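Local coordinates for fusarinine C esterase sidJ (Aspergillus fumigatus, PDB 6GUP), which hydrolyses the siderophore fusarinine C to fusarinine with release of ferric iron, and does not act on triacetylfusarinine C, at residues A[40-45]-A[70-75]; A[78-83]-A[225-230]; A[84-89]-A[125-130]; A[92-97]-A[152-157]; A[118-123]-A[159-164]. One frame throughout, in Å; residues are numbered along the deposited sequence.

Interactions 1 and 5 belong to the central sheet: strand 37-42 pairs with strand 67-72 on one side, directly only at the start of residues 40-42, and with strand 117-122 on the other. Both are buried, and main-chain hydrogen bonding is extensive in interaction 5 but gives way to water in interaction 1. Interactions 3 and 4 share helix 86-108. Interaction 3, also buried, sets it against helix 125-134 and includes a thiol near a carboxylate, while interaction 4 packs it, mainly by apolar side-chain parts, against a loop whose outer end is exposed. Interaction 2 lies nearest the subunit interface, is only partly buried, and depends on serine and threonine hydroxyls.

Interaction 1 of 5, residues A[40-45]-A[70-75]; sequences LFVGGL and FTLTLT
Leu40 pairs with Phe70 in neighbouring parallel strands of the alpha/beta-hydrolase sheet, joined through helix 55-61 in a beta-alpha-beta crossover. The tight end is the start of the pairing. Phe41 N donates to Phe70 O over 2.7 Å in a nearly straight bond (163° at the hydrogen), and the CA atoms of Leu40 and Phe70 are 4.7 Å apart. On one face, Leu40 holds CG opposite its own N (chi1 -178°), which carries CD1 across to 3.7 Å from Phe70 CB; the two side chains meet at about a right angle, and the Phe70 ring then runs on away from the strand pair. On the other face the side chains of Phe41 and Thr71 lie side by side and point the same way, with Thr71 CG2 3.9 Å from Phe41 CD1.

The short segments 40-42 and 70-72 diverge at 38°, and the CA atoms of Val42 and Leu72 are already 5.9 Å apart. Side chains partly bridge this looser end: Leu72 CD2 comes to 4.1 Å from Val42 CG2, where the strands no longer bond directly. Helix 86-108 covers this face through Leu97 and Cys96. Where the backbones part, water 1 stands in for the missing direct bond: it donates to Phe41 O and accepts from Leu72 N at 2.9 Å, with a weak third link from Gly43 N at 3.4 Å.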
# COMPACT_ATOMS: atom_id res chain seq x y z
N LEU A 40 5.61 17.01 1.95
CA LEU A 40 4.93 15.79 1.50
C LEU A 40 5.75 15.15 0.37
O LEU A 40 5.89 15.74 -0.70
CB LEU A 40 3.50 16.07 1.03
CG LEU A 40 2.67 14.86 0.57
CD1 LEU A 40 2.58 13.78 1.64
CD2 LEU A 40 1.27 15.31 0.17
N PHE A 41 6.25 13.95 0.64
CA PHE A 41 7.11 13.21 -0.27
C PHE A 41 6.26 12.14 -0.96
O PHE A 41 5.65 11.31 -0.29
CB PHE A 41 8.24 12.57 0.54
CG PHE A 41 9.22 11.78 -0.27
CD1 PHE A 41 9.01 10.42 -0.50
CD2 PHE A 41 10.38 12.37 -0.76
CE1 PHE A 41 9.93 9.68 -1.23
CE2 PHE A 41 11.30 11.63 -1.49
CZ PHE A 41 11.07 10.29 -1.72
N VAL A 42 6.23 12.18 -2.29
CA VAL A 42 5.47 11.23 -3.10
C VAL A 42 6.47 10.30 -3.78
O VAL A 42 7.22 10.71 -4.66
CB VAL A 42 4.60 11.95 -4.16
CG1 VAL A 42 3.77 10.96 -4.97
CG2 VAL A 42 3.68 12.97 -3.49
N GLY A 43 6.47 9.03 -3.35
CA GLY A 43 7.37 8.02 -3.92
C GLY A 43 6.94 7.58 -5.30
O GLY A 43 5.97 8.09 -5.86
N GLY A 44 7.68 6.62 -5.86
CA GLY A 44 7.37 6.06 -7.17
C GLY A 44 6.03 5.34 -7.22
O GLY A 44 5.43 5.07 -6.18
N LEU A 45 5.56 5.06 -8.44
CA LEU A 45 4.29 4.35 -8.63
C LEU A 45 4.37 2.96 -8.01
O LEU A 45 5.25 2.17 -8.36
CB LEU A 45 3.96 4.24 -10.12
CG LEU A 45 2.66 3.50 -10.50
CD1 LEU A 45 1.44 4.26 -10.03
CD2 LEU A 45 2.59 3.26 -12.00
N PHE A 70 6.45 14.02 5.50
CA PHE A 70 5.33 13.09 5.30
C PHE A 70 5.57 12.24 4.06
O PHE A 70 6.12 12.72 3.07
CB PHE A 70 4.02 13.85 5.09
CG PHE A 70 3.49 14.52 6.31
CD1 PHE A 70 4.00 15.75 6.72
CD2 PHE A 70 2.45 13.95 7.04
CE1 PHE A 70 3.50 16.39 7.85
CE2 PHE A 70 1.94 14.59 8.17
CZ PHE A 70 2.47 15.80 8.57
N THR A 71 5.15 10.98 4.13
CA THR A 71 4.99 10.11 2.96
C THR A 71 3.55 9.61 2.98
O THR A 71 2.89 9.70 4.02
CB THR A 71 5.97 8.92 3.00
OG1 THR A 71 5.78 8.18 4.22
CG2 THR A 71 7.41 9.40 2.92
N LEU A 72 3.06 9.08 1.86
CA LEU A 72 1.65 8.67 1.78
C LEU A 72 1.38 7.50 0.85
O LEU A 72 2.19 7.16 -0.02
CB LEU A 72 0.76 9.85 1.39
CG LEU A 72 0.57 10.20 -0.10
CD1 LEU A 72 -0.42 11.35 -0.24
CD2 LEU A 72 1.89 10.54 -0.77
N THR A 73 0.20 6.90 1.05
CA THR A 73 -0.36 5.91 0.15
C THR A 73 -1.41 6.56 -0.74
O THR A 73 -2.12 7.47 -0.31
CB THR A 73 -1.02 4.74 0.91
OG1 THR A 73 -2.07 5.24 1.75
CG2 THR A 73 -0.00 4.00 1.75
N LEU A 74 -1.48 6.08 -1.98
CA LEU A 74 -2.52 6.46 -2.93
C LEU A 74 -3.25 5.17 -3.30
O LEU A 74 -2.87 4.09 -2.84
CB LEU A 74 -1.88 7.10 -4.17
CG LEU A 74 -0.90 8.26 -3.93
CD1 LEU A 74 -0.10 8.56 -5.18
CD2 LEU A 74 -1.64 9.50 -3.45
N THR A 75 -4.28 5.27 -4.13
CA THR A 75 -4.92 4.09 -4.71
C THR A 75 -3.95 3.42 -5.70
O THR A 75 -3.91 2.19 -5.80
CB THR A 75 -6.24 4.44 -5.43
OG1 THR A 75 -7.14 5.06 -4.50
CG2 THR A 75 -6.92 3.19 -6.01
O HOH W 1 4.98 8.70 -0.30

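Interaction 2 of 5, residues A[78-83]-A[225-230]; sequences YQSWGL and AHTPLS
Trp81 meets Pro228 and Ser230 where two loops run together, their CA atoms closest at Trp81 and Leu229. Its CB sits over the opposing backbone, 3.4 Å from Pro228 O and 3.6 Å from Ser230 N. Next along the side chain, indole CD1 approaches Pro228 CG at 4.0 Å, the proline carbon lying at the ring edge and in its plane rather than on a face. Gln79 CA, of the same loop, lies over one face near the rim. On the six-membered ring CE3 still comes to 4.4 Å from Ser230 CB, at an oblique angle; the far end leads away to strand 211-213 and to Leu213 of the second subunit, which places this contact beside the dimer interface.

The polar links flank the tryptophan. Ser80 OG donates to Thr227 OG1 at 2.7 Å. On the other side Trp81 O takes two donors from one residue, Ser230 OG at 2.6 Å and Ser230 N at 3.1 Å. Ser230 is the N-cap of helix 231-238, and its hydroxyl also bonds to Arg233 N. OG thus has a double role, giving its proton to Trp81 O while capping a helix NH, which would tie the loop at Trp81 to the start of the helix.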
# COMPACT_ATOMS: atom_id res chain seq x y z
N TYR A 78 -1.52 0.68 -4.53
CA TYR A 78 -2.05 -0.69 -4.57
C TYR A 78 -2.40 -1.14 -6.00
O TYR A 78 -2.27 -2.33 -6.31
CB TYR A 78 -3.26 -0.81 -3.64
CG TYR A 78 -2.97 -0.31 -2.22
CD1 TYR A 78 -2.24 -1.09 -1.33
CD2 TYR A 78 -3.42 0.94 -1.79
CE1 TYR A 78 -1.96 -0.65 -0.04
CE2 TYR A 78 -3.16 1.39 -0.50
CZ TYR A 78 -2.43 0.59 0.37
OH TYR A 78 -2.16 1.03 1.64
N GLN A 79 -2.83 -0.21 -6.86
CA GLN A 79 -3.10 -0.51 -8.27
C GLN A 79 -2.03 0.15 -9.15
O GLN A 79 -2.28 1.14 -9.84
CB GLN A 79 -4.50 -0.05 -8.68
CG GLN A 79 -5.59 -0.31 -7.64
CD GLN A 79 -7.00 -0.12 -8.18
OE1 GLN A 79 -7.25 -0.30 -9.37
NE2 GLN A 79 -7.93 0.22 -7.30
N SER A 80 -0.82 -0.42 -9.11
CA SER A 80 0.33 0.12 -9.85
C SER A 80 0.41 -0.30 -11.33
O SER A 80 1.31 0.14 -12.05
CB SER A 80 1.62 -0.28 -9.13
OG SER A 80 1.74 -1.69 -9.05
N TRP A 81 -0.53 -1.14 -11.77
CA TRP A 81 -0.51 -1.74 -13.12
C TRP A 81 -1.40 -1.01 -14.13
O TRP A 81 -1.33 -1.32 -15.32
CB TRP A 81 -0.89 -3.23 -13.07
CG TRP A 81 -1.87 -3.56 -12.00
CD1 TRP A 81 -1.59 -4.07 -10.77
CD2 TRP A 81 -3.28 -3.35 -12.04
NE1 TRP A 81 -2.75 -4.20 -10.04
CE2 TRP A 81 -3.80 -3.77 -10.80
CE3 TRP A 81 -4.17 -2.85 -13.01
CZ2 TRP A 81 -5.17 -3.71 -10.49
CZ3 TRP A 81 -5.53 -2.79 -12.71
CH2 TRP A 81 -6.01 -3.21 -11.46
N GLY A 82 -2.23 -0.06 -13.68
CA GLY A 82 -3.22 0.59 -14.54
C GLY A 82 -2.79 1.93 -15.14
O GLY A 82 -2.04 2.68 -14.52
N LEU A 83 -3.27 2.20 -16.36
CA LEU A 83 -3.10 3.50 -17.03
C LEU A 83 -4.24 4.43 -16.63
O LEU A 83 -5.31 3.98 -16.21
CB LEU A 83 -3.08 3.31 -18.56
CG LEU A 83 -3.14 4.50 -19.54
CD1 LEU A 83 -1.87 5.33 -19.52
CD2 LEU A 83 -3.42 4.01 -20.95
N ALA A 225 11.50 -0.24 -13.01
CA ALA A 225 10.63 -0.05 -11.85
C ALA A 225 10.21 -1.37 -11.19
O ALA A 225 10.00 -1.40 -9.98
CB ALA A 225 9.40 0.76 -12.23
N HIS A 226 10.10 -2.43 -11.99
CA HIS A 226 9.83 -3.79 -11.50
C HIS A 226 8.47 -3.89 -10.79
O HIS A 226 8.32 -4.58 -9.78
CB HIS A 226 10.98 -4.27 -10.59
CG HIS A 226 11.08 -5.76 -10.45
ND1 HIS A 226 10.02 -6.55 -10.06
CD2 HIS A 226 12.13 -6.59 -10.62
CE1 HIS A 226 10.41 -7.81 -10.01
NE2 HIS A 226 11.69 -7.87 -10.35
N THR A 227 7.48 -3.18 -11.34
CA THR A 227 6.11 -3.19 -10.83
C THR A 227 5.25 -3.93 -11.86
O THR A 227 5.59 -3.94 -13.05
CB THR A 227 5.59 -1.74 -10.54
OG1 THR A 227 4.26 -1.78 -10.04
CG2 THR A 227 5.62 -0.86 -11.77
N PRO A 228 4.15 -4.58 -11.42
CA PRO A 228 3.28 -5.28 -12.37
C PRO A 228 2.68 -4.35 -13.43
O PRO A 228 2.52 -3.16 -13.18
CB PRO A 228 2.17 -5.86 -11.48
CG PRO A 228 2.21 -5.04 -10.24
CD PRO A 228 3.67 -4.79 -10.04
N LEU A 229 2.38 -4.91 -14.60
CA LEU A 229 1.89 -4.11 -15.73
C LEU A 229 0.68 -4.74 -16.41
O LEU A 229 0.72 -5.91 -16.79
CB LEU A 229 3.01 -3.92 -16.76
CG LEU A 229 4.19 -3.03 -16.37
CD1 LEU A 229 5.27 -3.09 -17.44
CD2 LEU A 229 3.76 -1.58 -16.15
N SER A 230 -0.38 -3.95 -16.55
CA SER A 230 -1.50 -4.30 -17.41
C SER A 230 -1.08 -4.09 -18.86
O SER A 230 -0.10 -3.40 -19.14
CB SER A 230 -2.73 -3.45 -17.09
OG SER A 230 -2.56 -2.10 -17.50

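Interaction 3 of 5, residues A[84-89]-A[125-130]; sequences GHLDRD and GSQCVL
Leu86 and Cys128 bring the first turn of helix 86-108 against the beginning of helix 125-134, with their CA atoms 6.1 Å apart. Leu86 meets the second helix chiefly through CD2, which lies 3.9 Å from Gln127 CB and 4.0 Å from Cys128 SG, the Leu86 and Gln127 side chains crossing at about a right angle. Leu86 CG also lies over one face of the His85 ring, toward its rim.

One turn on, Asp89 faces the same cysteine. Asp89 (chi1 -77°) and Cys128 (chi1 -50°) both turn their side chains away from the carbonyl carbon and alongside their own N, and this brings Asp89 OD2 to 3.3 Å from Cys128 SG. The other carboxylate oxygen, OD1, is hydrogen-bonded to Ser76 OG and lies at the edge of the His85 ring, in its plane, so the two ends of the carboxylate have distinct surroundings. A carboxylate so close would be expected to disfavour a thiolate.

Ser126 OG makes weak bonds to Gly121 O and Ser123 O, at the end of strand 117-122 and in the turn after it. Helix 125-134 follows directly, the sequence of elements expected of a nucleophile elbow in an alpha/beta-hydrolase, with Gly125 as the last glycine of the GxSxG pattern.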
# COMPACT_ATOMS: atom_id res chain seq x y z
N GLY A 84 -4.01 5.74 -16.77
CA GLY A 84 -5.02 6.75 -16.47
C GLY A 84 -5.15 6.95 -14.98
O GLY A 84 -6.26 7.06 -14.45
N HIS A 85 -4.00 6.99 -14.30
CA HIS A 85 -3.94 7.03 -12.83
C HIS A 85 -3.58 8.40 -12.23
O HIS A 85 -3.85 8.63 -11.05
CB HIS A 85 -2.96 5.96 -12.33
CG HIS A 85 -1.52 6.29 -12.56
ND1 HIS A 85 -0.85 5.96 -13.71
CD2 HIS A 85 -0.61 6.91 -11.76
CE1 HIS A 85 0.41 6.38 -13.63
NE2 HIS A 85 0.57 6.96 -12.45
N LEU A 86 -2.98 9.29 -13.03
CA LEU A 86 -2.48 10.57 -12.52
C LEU A 86 -3.57 11.52 -12.01
O LEU A 86 -3.32 12.28 -11.07
CB LEU A 86 -1.62 11.29 -13.56
CG LEU A 86 -0.19 10.78 -13.82
CD1 LEU A 86 0.51 11.72 -14.79
CD2 LEU A 86 0.62 10.66 -12.54
N ASP A 87 -4.76 11.49 -12.62
CA ASP A 87 -5.88 12.32 -12.15
C ASP A 87 -6.33 11.94 -10.74
O ASP A 87 -6.57 12.82 -9.90
CB ASP A 87 -7.09 12.23 -13.11
CG ASP A 87 -6.91 13.08 -14.37
OD1 ASP A 87 -5.99 13.92 -14.44
OD2 ASP A 87 -7.72 12.91 -15.30
N ARG A 88 -6.44 10.64 -10.47
CA ARG A 88 -6.82 10.14 -9.15
C ARG A 88 -5.71 10.36 -8.11
O ARG A 88 -6.00 10.71 -6.96
CB ARG A 88 -7.15 8.65 -9.23
CG ARG A 88 -7.80 8.06 -7.99
CD ARG A 88 -8.01 6.57 -8.18
NE ARG A 88 -6.75 5.90 -8.51
CZ ARG A 88 -6.61 4.79 -9.24
NH1 ARG A 88 -7.66 4.15 -9.75
NH2 ARG A 88 -5.39 4.31 -9.46
N ASP A 89 -4.46 10.14 -8.52
CA ASP A 89 -3.28 10.45 -7.69
C ASP A 89 -3.33 11.89 -7.19
O ASP A 89 -3.15 12.16 -6.00
CB ASP A 89 -1.99 10.27 -8.49
CG ASP A 89 -1.60 8.83 -8.66
OD1 ASP A 89 -2.46 7.94 -8.49
OD2 ASP A 89 -0.41 8.58 -8.97
N GLY A 125 7.03 9.44 -9.01
CA GLY A 125 6.26 10.38 -8.19
C GLY A 125 6.35 11.82 -8.67
O GLY A 125 5.47 12.63 -8.37
N SER A 126 7.41 12.15 -9.41
CA SER A 126 7.55 13.45 -10.08
C SER A 126 6.46 13.73 -11.12
O SER A 126 6.12 14.89 -11.36
CB SER A 126 8.92 13.56 -10.74
OG SER A 126 9.96 13.45 -9.79
N GLN A 127 5.92 12.67 -11.74
CA GLN A 127 4.77 12.80 -12.64
C GLN A 127 3.58 13.39 -11.91
O GLN A 127 2.92 14.29 -12.42
CB GLN A 127 4.37 11.44 -13.24
CG GLN A 127 5.39 10.80 -14.16
CD GLN A 127 5.05 9.36 -14.50
OE1 GLN A 127 3.90 8.94 -14.43
NE2 GLN A 127 6.07 8.59 -14.86
N CYS A 128 3.31 12.88 -10.70
CA CYS A 128 2.22 13.40 -9.86
C CYS A 128 2.40 14.88 -9.50
O CYS A 128 1.41 15.62 -9.44
CB CYS A 128 2.10 12.58 -8.56
SG CYS A 128 2.02 10.80 -8.81
N VAL A 129 3.64 15.31 -9.29
CA VAL A 129 3.96 16.70 -8.96
C VAL A 129 3.63 17.63 -10.14
O VAL A 129 2.92 18.62 -9.96
CB VAL A 129 5.44 16.87 -8.53
CG1 VAL A 129 5.79 18.34 -8.29
CG2 VAL A 129 5.72 16.07 -7.26
N LEU A 130 4.16 17.31 -11.32
CA LEU A 130 3.90 18.11 -12.53
C LEU A 130 2.43 18.07 -12.96
O LEU A 130 1.89 19.07 -13.42
CB LEU A 130 4.81 17.66 -13.68
CG LEU A 130 4.72 18.42 -15.02
CD1 LEU A 130 4.85 19.93 -14.84
CD2 LEU A 130 5.78 17.92 -15.99

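Interaction 4 of 5, residues A[92-97]-A[152-157]; sequences EIAQCL and VERMPL
Met155 reaches Leu97 by two turns of its chain: CG sits between the backbone N and the carbonyl carbon (chi1 69°), and the bend at chi3 (62°) folds the terminal methyl back onto the helix. The two side chains cross at a slant, with Met155 SD 3.9 Å from Leu97 CB and Met155 CE 3.6 Å from Leu97 O. Leu97, whose CG is opposite its carbonyl carbon (chi1 -68°), extends past the methionine, and its CD1 comes to 3.5 Å from Leu157 CD2; these two leucines cross at about a right angle.

Helix 86-108 and the loop leading into strand 159-163 are thereby joined on the face of the alpha/beta-hydrolase sheet that carries Leu119, a residue touched by both Ile93 and Leu157. Tyr132 of helix 125-134 lies against Leu97 and Leu157 as well, and its hydroxyl bonds to Met155 O.

Toward the outer end of the loop the fit is simpler. Ala94 CB abuts Arg154 at both CA and CG, each 4.0 Å away, so the arginine offers its aliphatic base to the helix. Its guanidinium runs on beyond this contact, with NH1 and NH2 bonded to Arg135 O and Pro136 O and a cation-pi interaction with Tyr132.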
# COMPACT_ATOMS: atom_id res chain seq x y z
N GLU A 92 -6.04 12.67 -4.55
CA GLU A 92 -5.67 12.11 -3.24
C GLU A 92 -4.53 12.87 -2.58
O GLU A 92 -4.51 13.01 -1.36
CB GLU A 92 -5.35 10.62 -3.38
CG GLU A 92 -6.59 9.80 -3.70
CD GLU A 92 -6.31 8.40 -4.21
OE1 GLU A 92 -5.12 8.02 -4.37
OE2 GLU A 92 -7.28 7.66 -4.45
N ILE A 93 -3.58 13.37 -3.38
CA ILE A 93 -2.55 14.28 -2.89
C ILE A 93 -3.20 15.55 -2.33
O ILE A 93 -2.86 15.99 -1.23
CB ILE A 93 -1.51 14.63 -3.99
CG1 ILE A 93 -0.63 13.41 -4.28
CG2 ILE A 93 -0.63 15.81 -3.57
CD1 ILE A 93 0.14 13.48 -5.58
N ALA A 94 -4.14 16.11 -3.09
CA ALA A 94 -4.89 17.30 -2.65
C ALA A 94 -5.65 17.07 -1.34
O ALA A 94 -5.67 17.95 -0.47
CB ALA A 94 -5.86 17.75 -3.74
N GLN A 95 -6.25 15.89 -1.20
CA GLN A 95 -6.91 15.49 0.06
C GLN A 95 -5.91 15.36 1.21
O GLN A 95 -6.20 15.78 2.33
CB GLN A 95 -7.67 14.17 -0.11
CG GLN A 95 -8.99 14.32 -0.85
CD GLN A 95 -9.68 12.99 -1.11
OE1 GLN A 95 -9.07 12.06 -1.64
NE2 GLN A 95 -10.95 12.91 -0.76
N CYS A 96 -4.74 14.79 0.93
CA CYS A 96 -3.67 14.66 1.93
C CYS A 96 -3.13 16.02 2.36
O CYS A 96 -2.88 16.24 3.55
CB CYS A 96 -2.53 13.79 1.40
SG CYS A 96 -1.33 13.32 2.66
N LEU A 97 -2.94 16.92 1.40
CA LEU A 97 -2.49 18.29 1.68
C LEU A 97 -3.50 19.07 2.54
O LEU A 97 -3.09 19.79 3.45
CB LEU A 97 -2.23 19.06 0.39
CG LEU A 97 -1.04 18.60 -0.46
CD1 LEU A 97 -1.06 19.31 -1.80
CD2 LEU A 97 0.27 18.86 0.25
N VAL A 152 -13.31 19.04 -4.58
CA VAL A 152 -11.95 18.53 -4.44
C VAL A 152 -10.99 19.48 -5.18
O VAL A 152 -10.31 19.10 -6.13
CB VAL A 152 -11.82 17.07 -4.94
CG1 VAL A 152 -10.48 16.46 -4.53
CG2 VAL A 152 -12.96 16.22 -4.39
N GLU A 153 -10.98 20.73 -4.73
CA GLU A 153 -10.06 21.74 -5.26
C GLU A 153 -8.66 21.50 -4.72
O GLU A 153 -8.49 21.23 -3.53
CB GLU A 153 -10.51 23.17 -4.92
CG GLU A 153 -10.92 24.00 -6.13
CD GLU A 153 -10.93 25.49 -5.83
OE1 GLU A 153 -11.60 25.90 -4.86
OE2 GLU A 153 -10.27 26.25 -6.57
N ARG A 154 -7.68 21.61 -5.60
CA ARG A 154 -6.28 21.44 -5.23
C ARG A 154 -5.78 22.75 -4.67
O ARG A 154 -5.99 23.80 -5.28
CB ARG A 154 -5.45 21.06 -6.44
CG ARG A 154 -5.98 19.85 -7.17
CD ARG A 154 -4.93 19.20 -8.02
NE ARG A 154 -4.47 20.05 -9.12
CZ ARG A 154 -5.08 20.19 -10.30
NH1 ARG A 154 -4.55 20.99 -11.21
NH2 ARG A 154 -6.21 19.54 -10.58
N MET A 155 -5.11 22.68 -3.53
CA MET A 155 -4.54 23.88 -2.92
C MET A 155 -3.23 24.25 -3.61
O MET A 155 -2.54 23.38 -4.14
CB MET A 155 -4.33 23.69 -1.41
CG MET A 155 -3.24 22.70 -1.01
SD MET A 155 -2.88 22.84 0.75
CE MET A 155 -4.47 22.40 1.43
N PRO A 156 -2.87 25.55 -3.59
CA PRO A 156 -1.56 25.94 -4.13
C PRO A 156 -0.43 25.54 -3.19
O PRO A 156 -0.60 25.53 -1.97
CB PRO A 156 -1.67 27.47 -4.25
CG PRO A 156 -3.11 27.80 -4.03
CD PRO A 156 -3.62 26.73 -3.13
N LEU A 157 0.72 25.22 -3.78
CA LEU A 157 1.90 24.79 -3.03
C LEU A 157 2.86 25.96 -2.85
O LEU A 157 2.98 26.82 -3.73
CB LEU A 157 2.62 23.66 -3.78
CG LEU A 157 1.76 22.47 -4.22
CD1 LEU A 157 2.58 21.53 -5.08
CD2 LEU A 157 1.18 21.73 -3.03

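Interaction 5 of 5, residues A[118-123]-A[159-164]; sequences VLMGHS and GAIMQA
His122 and Gln163 pair their side chains at the C-terminal ends of two parallel strands. His122 ND1 donates to Gln163 OE1 at 2.7 Å, approaching almost in line with the amide C=O; ring and amide planes differ by only 23°, though the bond is bent (140° at hydrogen), with OE1 tilted out of the ring plane. Gln163 kinks at chi2 (-87°), which turns its amide toward the ring.

Toward the start of the strands, main-chain bonds alternate between them: Ile161 N to Leu119 O at 2.9 Å, Gly121 N to Ile161 O at 2.8 Å, and Gln163 N to Gly121 O at 2.8 Å. Ser123 N continues the series to Gln163 O at 3.0 Å. On the face of His122 and Gln163, Met120 CG lies 3.9 Å from Ile161 CB, and Val118 CG1 meets Ile161 CD1; helix 335-353 covers Val118 and Ile161.

Farther out, Gln163 OE1 also bonds to Tyr54 OH, and its NE2 to His327 O. The positive phi of Ser123 is consistent with the strained turn of a nucleophile elbow, and Ser123 OG is hydrogen-bonded to His327 NE2, consistent with a Ser-His-Asp triad completed by Asp286. Gln163 thus bonds to the backbone of both presumed catalytic residues, Ser123 N through its O and His327 O through its NE2, a link that could help hold them in relation to each other.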
# COMPACT_ATOMS: atom_id res chain seq x y z
N VAL A 118 5.36 21.95 0.89
CA VAL A 118 6.18 21.63 -0.28
C VAL A 118 5.86 20.20 -0.70
O VAL A 118 5.81 19.30 0.14
CB VAL A 118 7.68 21.76 0.05
CG1 VAL A 118 8.55 21.34 -1.13
CG2 VAL A 118 8.01 23.19 0.47
N LEU A 119 5.65 20.00 -2.00
CA LEU A 119 5.40 18.68 -2.56
C LEU A 119 6.66 18.20 -3.27
O LEU A 119 7.12 18.83 -4.22
CB LEU A 119 4.23 18.72 -3.54
CG LEU A 119 3.69 17.38 -4.03
CD1 LEU A 119 3.01 16.60 -2.91
CD2 LEU A 119 2.72 17.59 -5.18
N MET A 120 7.22 17.08 -2.80
CA MET A 120 8.41 16.49 -3.40
C MET A 120 8.05 15.18 -4.09
O MET A 120 7.37 14.33 -3.51
CB MET A 120 9.48 16.24 -2.34
CG MET A 120 10.79 15.71 -2.89
SD MET A 120 12.16 15.89 -1.74
CE MET A 120 13.50 15.24 -2.72
N GLY A 121 8.50 15.02 -5.34
CA GLY A 121 8.31 13.80 -6.11
C GLY A 121 9.63 13.07 -6.29
O GLY A 121 10.66 13.69 -6.56
N HIS A 122 9.59 11.75 -6.13
CA HIS A 122 10.76 10.88 -6.27
C HIS A 122 10.48 9.88 -7.38
O HIS A 122 9.44 9.21 -7.35
CB HIS A 122 11.05 10.18 -4.94
CG HIS A 122 11.87 8.93 -5.07
ND1 HIS A 122 13.24 8.93 -5.15
CD2 HIS A 122 11.50 7.62 -5.11
CE1 HIS A 122 13.68 7.69 -5.24
NE2 HIS A 122 12.64 6.88 -5.22
N SER A 123 11.40 9.78 -8.34
CA SER A 123 11.26 8.91 -9.50
C SER A 123 9.95 9.23 -10.25
O SER A 123 9.73 10.38 -10.63
CB SER A 123 11.40 7.44 -9.10
OG SER A 123 11.29 6.58 -10.22
N GLY A 159 6.03 25.27 -2.49
CA GLY A 159 7.20 24.76 -3.20
C GLY A 159 6.92 23.44 -3.89
O GLY A 159 5.95 22.75 -3.57
N ALA A 160 7.77 23.10 -4.85
CA ALA A 160 7.68 21.83 -5.56
C ALA A 160 9.06 21.32 -5.96
O ALA A 160 9.86 22.07 -6.53
CB ALA A 160 6.79 21.97 -6.79
N ILE A 161 9.35 20.06 -5.63
CA ILE A 161 10.63 19.44 -5.95
C ILE A 161 10.37 18.16 -6.76
O ILE A 161 9.45 17.41 -6.44
CB ILE A 161 11.45 19.10 -4.68
CG1 ILE A 161 11.68 20.36 -3.83
CG2 ILE A 161 12.80 18.48 -5.04
CD1 ILE A 161 12.14 20.09 -2.41
N MET A 162 11.18 17.93 -7.79
CA MET A 162 11.14 16.69 -8.57
C MET A 162 12.54 16.08 -8.59
O MET A 162 13.47 16.67 -9.15
CB MET A 162 10.65 16.96 -9.99
CG MET A 162 9.28 17.61 -10.07
SD MET A 162 8.46 17.40 -11.66
CE MET A 162 9.43 18.48 -12.71
N GLN A 163 12.69 14.92 -7.97
CA GLN A 163 13.97 14.22 -7.87
C GLN A 163 14.01 13.08 -8.89
O GLN A 163 13.18 12.17 -8.83
CB GLN A 163 14.17 13.70 -6.45
CG GLN A 163 15.55 13.11 -6.17
CD GLN A 163 15.68 11.64 -6.54
OE1 GLN A 163 14.78 10.84 -6.28
NE2 GLN A 163 16.80 11.27 -7.14
N ALA A 164 14.99 13.14 -9.80
CA ALA A 164 15.14 12.17 -10.88
C ALA A 164 13.85 11.93 -11.69
O ALA A 164 13.40 10.78 -11.81
CB ALA A 164 15.70 10.86 -10.33